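Local coordinates for centrosomal protein of 104 kDa (Homo sapiens, PDB 5LPH) that is required for ciliogenesis and for structural integrity at the ciliary tip, and through its TOG domain, an array of HEAT repeats, binds tubulin, at residues 142-145 against 146-149; 216-219 against 220-223. All blocks are in the same frame, centred on the assembly; numbering follows the deposited sequence.

Contact 1 (142-145 against 146-149); sequences IPVL and LTRT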
loop_
_atom_site.group_PDB
_atom_site.type_symbol
_atom_site.label_atom_id
_atom_site.label_comp_id
_atom_site.label_asym_id
_atom_site.label_seq_id
_atom_site.Cartn_x
_atom_site.Cartn_y
_atom_site.Cartn_z
ATOM N N ILE A 142 1.186 3.771 2.573
ATOM C CA ILE A 142 0.902 2.705 1.594
ATOM C C ILE A 142 1.998 2.535 0.526
ATOM O O ILE A 142 2.369 1.400 0.231
ATOM C CB ILE A 142 -0.534 2.791 0.955
ATOM C CG1 ILE A 142 -0.836 1.605 0.029
ATOM C CG2 ILE A 142 -0.746 3.987 0.043
ATOM C CD1 ILE A 142 -0.761 0.256 0.675
ATOM N N PRO A 143 2.542 3.644 -0.028
ATOM C CA PRO A 143 3.612 3.468 -1.025
ATOM C C PRO A 143 4.874 2.792 -0.468
ATOM O O PRO A 143 5.514 2.007 -1.166
ATOM C CB PRO A 143 3.925 4.907 -1.472
ATOM C CG PRO A 143 2.748 5.715 -1.050
ATOM C CD PRO A 143 2.299 5.075 0.226
ATOM N N VAL A 144 5.203 3.089 0.784
ATOM C CA VAL A 144 6.363 2.493 1.441
ATOM C C VAL A 144 6.074 1.024 1.757
ATOM O O VAL A 144 6.954 0.168 1.649
ATOM C CB VAL A 144 6.733 3.254 2.731
ATOM C CG1 VAL A 144 7.965 2.643 3.376
ATOM C CG2 VAL A 144 6.992 4.725 2.418
ATOM N N LEU A 145 4.834 0.742 2.139
ATOM C CA LEU A 145 4.398 -0.622 2.399
ATOM C C LEU A 145 4.386 -1.483 1.129
ATOM O O LEU A 145 4.708 -2.671 1.190
ATOM C CB LEU A 145 3.023 -0.605 3.064
ATOM C CG LEU A 145 2.589 -1.801 3.906
ATOM C CD1 LEU A 145 3.655 -2.301 4.873
ATOM C CD2 LEU A 145 1.348 -1.415 4.682
ATOM N N LEU A 146 4.043 -0.879 -0.013
ATOM C CA LEU A 146 4.114 -1.572 -1.313
ATOM C C LEU A 146 5.536 -1.965 -1.708
ATOM O O LEU A 146 5.718 -3.007 -2.327
ATOM C CB LEU A 146 3.493 -0.748 -2.451
ATOM C CG LEU A 146 1.979 -0.846 -2.655
ATOM C CD1 LEU A 146 1.554 0.214 -3.665
ATOM C CD2 LEU A 146 1.552 -2.235 -3.118
ATOM N N THR A 147 6.526 -1.137 -1.374
ATOM C CA THR A 147 7.936 -1.507 -1.577
ATOM C C THR A 147 8.320 -2.776 -0.798
ATOM O O THR A 147 9.070 -3.600 -1.316
ATOM C CB THR A 147 8.930 -0.379 -1.226
ATOM O OG1 THR A 147 8.689 0.078 0.105
ATOM C CG2 THR A 147 8.805 0.779 -2.203
ATOM N N ARG A 148 7.781 -2.947 0.414
ATOM C CA ARG A 148 8.008 -4.172 1.200
ATOM C C ARG A 148 7.343 -5.439 0.633
ATOM O O ARG A 148 7.699 -6.545 1.049
ATOM C CB ARG A 148 7.578 -4.003 2.671
ATOM C CG ARG A 148 8.275 -2.907 3.483
ATOM C CD ARG A 148 9.795 -2.865 3.361
ATOM N NE ARG A 148 10.479 -4.095 3.782
ATOM C CZ ARG A 148 10.814 -4.429 5.035
ATOM N NH1 ARG A 148 10.516 -3.656 6.076
ATOM N NH2 ARG A 148 11.455 -5.572 5.253
ATOM N N THR A 149 6.380 -5.298 -0.287
ATOM C CA THR A 149 5.842 -6.457 -1.010
ATOM C C THR A 149 6.797 -6.966 -2.108
ATOM O O THR A 149 6.518 -7.989 -2.725
ATOM C CB THR A 149 4.441 -6.203 -1.619
ATOM O OG1 THR A 149 4.515 -5.196 -2.630
ATOM C CG2 THR A 149 3.430 -5.781 -0.567
#
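I142 and L146 meet on the last turns of helix 131-147, both residues lying within the first annotated HEAT repeat of this TOG domain. The amide of L146 reaches back to I142 O at 2.8 Å, with an N-H...O angle of 152°, which is ordinary alpha-helical geometry. The next two i to i+4 bonds stretch: T147 N lies 3.3 Å from P143 O and R148 N 3.5 Å from V144 O, both weak. P143, with no N-H of its own, marks a kink, where neither its N nor that of V144 bonds to the preceding turn. V144 O is also approached by the T147 hydroxyl, because chi1 of 54° sets OG1 between the backbone N and the carbonyl carbon; the modelled separation is too short to be trusted in detail. R148 sends its side chain off the helix, bent at chi2 and chi3. Its NH1 donates to I101 O, its NH2 forms a salt bridge with D151, and F109 adds a cation-pi contact. I142 and L146 pack against I164 and Y182 of the following helices, and their own nearest side-chain atoms, CD1 of I142 and CG of L146, stand 4.5 Å apart. Farther on, L146 O accepts twice from T149, from the backbone N at 3.1 Å and from OG1 at 2.5 Å, the hydroxyl lying 16° from the carbonyl plane.

Contact 2 (216-219 against 220-223); sequences GFTI and DNVM
A capping box opens helix 219-229, in the second annotated HEAT repeat of this TOG domain, with T218 as N-cap and N221 as its reciprocal partner. T218 OG1 accepts from N221 N at 3.0 Å, and the N-H...O angle of 178° makes this bond almost straight. In return T218 N donates to N221 OD1 at 2.9 Å, approaching from 36° above the carbonyl plane of the amide. The two side chains cross at about a right angle. In both, the first torsion (62° for N221) places the next atom, OG1 of T218 and CG of N221, between its own backbone N and carbonyl carbon, the position from which OG1 meets N221 N and OD1 meets T218 N. The other end of the N221 amide is used as well: ND2 donates to G216 O at 3.1 Å, with that oxygen in the amide plane. The two bonds, at OD1 and ND2, support the modelled orientation of the amide, which ties the incoming loop to the first turn. Regular helical bonding starts directly, V222 N to T218 O at 3.0 Å and M223 N to I219 O at 3.1 Å. Beneath the cap, F217 packs on helix 193-210, touching L203, L206 and L207, while V222 reaches M248 of helix 235-252. I219 and the selenomethionine M223 lie side by side, pointing the same way, and both touch Y259, whose OH bonds D220 OD1. Between F217 and V222 the approach is oblique, CD1 of the ring coming 4.0 Å from CG2.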
loop_
_atom_site.group_PDB
_atom_site.type_symbol
_atom_site.label_atom_id
_atom_site.label_comp_id
_atom_site.label_asym_id
_atom_site.label_seq_id
_atom_site.Cartn_x
_atom_site.Cartn_y
_atom_site.Cartn_z
ATOM N N GLY A 216 -12.820 3.075 -6.817
ATOM C CA GLY A 216 -11.603 3.722 -7.316
ATOM C C GLY A 216 -11.011 2.975 -8.495
ATOM O O GLY A 216 -10.266 3.554 -9.277
ATOM N N PHE A 217 -11.321 1.683 -8.610
ATOM C CA PHE A 217 -11.064 0.928 -9.836
ATOM C C PHE A 217 -12.096 1.290 -10.901
ATOM O O PHE A 217 -13.299 1.377 -10.617
ATOM C CB PHE A 217 -11.170 -0.581 -9.606
ATOM C CG PHE A 217 -10.097 -1.146 -8.732
ATOM C CD1 PHE A 217 -8.757 -1.022 -9.081
ATOM C CD2 PHE A 217 -10.427 -1.848 -7.577
ATOM C CE1 PHE A 217 -7.766 -1.560 -8.283
ATOM C CE2 PHE A 217 -9.439 -2.390 -6.774
ATOM C CZ PHE A 217 -8.107 -2.246 -7.128
ATOM N N THR A 218 -11.614 1.455 -12.130
ATOM C CA THR A 218 -12.462 1.690 -13.296
ATOM C C THR A 218 -11.984 0.769 -14.428
ATOM O O THR A 218 -10.817 0.383 -14.476
ATOM C CB THR A 218 -12.401 3.171 -13.744
ATOM O OG1 THR A 218 -11.083 3.487 -14.209
ATOM C CG2 THR A 218 -12.764 4.119 -12.595
ATOM N N ILE A 219 -12.883 0.399 -15.334
ATOM C CA ILE A 219 -12.510 -0.324 -16.555
ATOM C C ILE A 219 -11.320 0.407 -17.196
ATOM O O ILE A 219 -10.381 -0.233 -17.643
ATOM C CB ILE A 219 -13.701 -0.419 -17.542
ATOM C CG1 ILE A 219 -14.789 -1.377 -17.017
ATOM C CG2 ILE A 219 -13.235 -0.920 -18.903
ATOM C CD1 ILE A 219 -16.161 -1.141 -17.623
ATOM N N ASP A 220 -11.357 1.742 -17.196
ATOM C CA ASP A 220 -10.292 2.564 -17.779
ATOM C C ASP A 220 -8.904 2.318 -17.163
ATOM O O ASP A 220 -7.997 1.895 -17.873
ATOM C CB ASP A 220 -10.657 4.060 -17.722
ATOM C CG ASP A 220 -9.747 4.917 -18.583
ATOM O OD1 ASP A 220 -9.685 4.686 -19.803
ATOM O OD2 ASP A 220 -9.088 5.826 -18.046
ATOM N N ASN A 221 -8.744 2.552 -15.860
ATOM C CA ASN A 221 -7.416 2.383 -15.213
ATOM C C ASN A 221 -6.951 0.919 -15.070
ATOM O O ASN A 221 -5.759 0.633 -15.178
ATOM C CB ASN A 221 -7.287 3.179 -13.891
ATOM C CG ASN A 221 -8.279 2.756 -12.817
ATOM O OD1 ASN A 221 -8.759 1.623 -12.786
ATOM N ND2 ASN A 221 -8.591 3.681 -11.920
ATOM N N VAL A 222 -7.887 -0.007 -14.880
ATOM C CA VAL A 222 -7.557 -1.447 -14.828
ATOM C C VAL A 222 -7.000 -1.968 -16.167
ATOM O O VAL A 222 -5.975 -2.657 -16.202
ATOM C CB VAL A 222 -8.789 -2.284 -14.389
ATOM C CG1 VAL A 222 -8.563 -3.779 -14.585
ATOM C CG2 VAL A 222 -9.168 -1.989 -12.940
HETATM N N MSE A 223 -7.689 -1.652 -17.262
HETATM C CA MSE A 223 -7.289 -2.125 -18.606
HETATM C C MSE A 223 -6.035 -1.443 -19.075
HETATM O O MSE A 223 -5.160 -2.082 -19.658
HETATM C CB MSE A 223 -8.414 -1.887 -19.623
HETATM C CG MSE A 223 -9.644 -2.763 -19.365
HETATM SE SE MSE A 223 -9.273 -4.692 -19.559
HETATM C CE MSE A 223 -8.192 -4.663 -21.207
#

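How the contacts relate
Contacts 1 and 2 occupy opposite ends of their helices: contact 1 lies in the last turns of helix 131-147, in the first annotated HEAT repeat, and contact 2 at the start of helix 219-229, in the second. Their centres are 21 Å apart and their nearest atoms about 10 Å, so they do not touch. Contact 1 sits about 5 Å from the chain centre, contact 2 about 17 Å; each mixes buried and exposed residues. In contact 1 a threonine hydroxyl and amide return to one carbonyl oxygen, whereas in contact 2 a hydroxyl and an amide oxygen receive backbone N-H groups. Contact 1 packs on helices 106-126, 154-169 and 178-183, contact 2 on 193-210 and 235-252, with none in common.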